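Putative beta-glucosidase (Bifidobacterium adolescentis, PDB 5WAB) is a family 3 glycoside hydrolase with beta-glucosidase activity, which probably removes sugar units from the non-reducing ends of glycosides. Local coordinates at residues A26-Q30 against G39-T43. Numbering follows the deposited sequence.
Sequences AWHLQ and GYMIT
His-28 and Met-41 face each other in a single antiparallel beta bridge, with CA atoms 4.2 Å apart. Two backbone hydrogen bonds flank the pair. Ile-42 N donates to Trp-27 O over 2.7 Å. Leu-29 N donates to Tyr-40 O over 2.9 Å. Each of these oxygens also takes a CA-H...O contact, from Met-41 CA and His-28 CA respectively.

The tight part is the buried side of the bridge. Here Leu-29 and Ile-42 meet at about a right angle, and Ile-42 CD1 sits 3.6 Å from Leu-29 CG. Leu-29 CG also rests against the carbonyl oxygen of Tyr-40.

The other side is looser and partly open to solvent. The imidazole of His-28 turns its CD2 edge to Gly-39 O, in plane at 3.4 Å. Met-41 CG lies over one ring face, offset toward the rim. The Met-41 chain leaves extended, with CG anti to the backbone N (chi1 178°), then bends at chi3 (-68°). This bend brings CE to 3.6 Å from His-28 NE2. His-28 ND1 is hydrogen-bonded to Asp-25 OD1, which should help set the ring's rotation. An alanine here is likely to leave the Met-41 methyl without the imidazole it lies against, and Asp-25 without one hydrogen-bond partner. Trp-27 is exposed; its CB and the CD1 edge of its indole lie near Ile-42 O.

The bridge ties the loop after helix 14-19 to strand 41-44, a strand of the parallel sheet of the N-terminal domain, which belongs to the TIM-barrel clan. Strand 102-106 pairs with that strand in parallel, while Tyr-40 packs on helix 271-292.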
loop_
_atom_site.group_PDB
_atom_site.type_symbol
_atom_site.label_atom_id
_atom_site.label_comp_id
_atom_site.label_asym_id
_atom_site.label_seq_id
_atom_site.Cartn_x
_atom_site.Cartn_y
_atom_site.Cartn_z
ATOM N N ALA A 26 6.496 -6.613 25.686
ATOM C CA ALA A 26 5.844 -5.898 24.595
ATOM C C ALA A 26 6.594 -5.998 23.273
ATOM O O ALA A 26 6.074 -5.528 22.256
ATOM C CB ALA A 26 5.664 -4.422 24.964
ATOM N N TRP A 27 7.801 -6.573 23.258
ATOM C CA TRP A 27 8.592 -6.597 22.034
ATOM C C TRP A 27 9.301 -7.922 21.796
ATOM O O TRP A 27 10.176 -7.987 20.921
ATOM C CB TRP A 27 9.608 -5.457 22.035
ATOM C CG TRP A 27 8.935 -4.136 22.093
ATOM C CD1 TRP A 27 8.195 -3.553 21.108
ATOM C CD2 TRP A 27 8.908 -3.239 23.205
ATOM N NE1 TRP A 27 7.715 -2.337 21.536
ATOM C CE2 TRP A 27 8.141 -2.122 22.821
ATOM C CE3 TRP A 27 9.463 -3.267 24.486
ATOM C CZ2 TRP A 27 7.918 -1.043 23.673
ATOM C CZ3 TRP A 27 9.241 -2.198 25.331
ATOM C CH2 TRP A 27 8.475 -1.099 24.922
ATOM N N HIS A 28 8.962 -8.969 22.543
ATOM C CA HIS A 28 9.589 -10.269 22.390
ATOM C C HIS A 28 8.529 -11.356 22.432
ATOM O O HIS A 28 7.541 -11.255 23.162
ATOM C CB HIS A 28 10.633 -10.535 23.479
ATOM C CG HIS A 28 11.797 -9.598 23.439
ATOM N ND1 HIS A 28 11.737 -8.309 23.922
ATOM C CD2 HIS A 28 13.048 -9.758 22.945
ATOM C CE1 HIS A 28 12.908 -7.723 23.746
ATOM N NE2 HIS A 28 13.720 -8.580 23.155
ATOM N N LEU A 29 8.757 -12.403 21.648
ATOM C CA LEU A 29 7.972 -13.614 21.768
ATOM C C LEU A 29 8.217 -14.244 23.142
ATOM O O LEU A 29 9.143 -13.871 23.869
ATOM C CB LEU A 29 8.340 -14.588 20.650
ATOM C CG LEU A 29 8.272 -14.068 19.211
ATOM C CD1 LEU A 29 8.818 -15.113 18.243
ATOM C CD2 LEU A 29 6.858 -13.676 18.826
ATOM N N GLN A 30 7.362 -15.195 23.513
ATOM C CA GLN A 30 7.546 -15.870 24.791
ATOM C C GLN A 30 8.760 -16.781 24.701
ATOM O O GLN A 30 8.813 -17.678 23.854
ATOM C CB GLN A 30 6.310 -16.677 25.174
ATOM C CG GLN A 30 6.489 -17.485 26.458
ATOM C CD GLN A 30 6.863 -16.626 27.669
ATOM O OE1 GLN A 30 6.159 -15.670 28.016
ATOM N NE2 GLN A 30 7.970 -16.976 28.324
ATOM N N GLY A 39 12.973 -16.321 22.994
ATOM C CA GLY A 39 11.992 -15.270 22.827
ATOM C C GLY A 39 12.529 -14.155 21.955
ATOM O O GLY A 39 12.958 -13.113 22.458
ATOM N N TYR A 40 12.516 -14.374 20.643
ATOM C CA TYR A 40 13.082 -13.426 19.697
ATOM C C TYR A 40 12.321 -12.103 19.726
ATOM O O TYR A 40 11.134 -12.042 20.053
ATOM C CB TYR A 40 13.046 -14.002 18.283
ATOM C CG TYR A 40 13.925 -15.218 18.057
ATOM C CD1 TYR A 40 15.213 -15.275 18.572
ATOM C CD2 TYR A 40 13.464 -16.304 17.316
ATOM C CE1 TYR A 40 16.017 -16.375 18.357
ATOM C CE2 TYR A 40 14.261 -17.408 17.096
ATOM C CZ TYR A 40 15.539 -17.439 17.621
ATOM O OH TYR A 40 16.344 -18.535 17.417
ATOM N N MET A 41 13.017 -11.034 19.336
ATOM C CA MET A 41 12.441 -9.697 19.342
ATOM C C MET A 41 11.561 -9.476 18.119
ATOM O O MET A 41 11.891 -9.893 17.006
ATOM C CB MET A 41 13.537 -8.627 19.379
ATOM C CG MET A 41 12.998 -7.196 19.333
ATOM S SD MET A 41 14.251 -5.891 19.275
ATOM C CE MET A 41 15.001 -6.040 20.897
ATOM N N ILE A 42 10.429 -8.821 18.348
ATOM C CA ILE A 42 9.490 -8.406 17.315
ATOM C C ILE A 42 9.415 -6.886 17.378
ATOM O O ILE A 42 9.283 -6.321 18.471
ATOM C CB ILE A 42 8.107 -9.058 17.539
ATOM C CG1 ILE A 42 7.942 -10.288 16.655
ATOM C CG2 ILE A 42 6.973 -8.093 17.316
ATOM C CD1 ILE A 42 8.966 -11.352 16.914
ATOM N N THR A 43 9.530 -6.220 16.224
ATOM C CA THR A 43 9.491 -4.759 16.217
ATOM C C THR A 43 8.993 -4.238 14.873
ATOM O O THR A 43 8.990 -4.946 13.862
ATOM C CB THR A 43 10.859 -4.138 16.538
ATOM O OG1 THR A 43 10.730 -2.714 16.595
ATOM C CG2 THR A 43 11.878 -4.489 15.471
#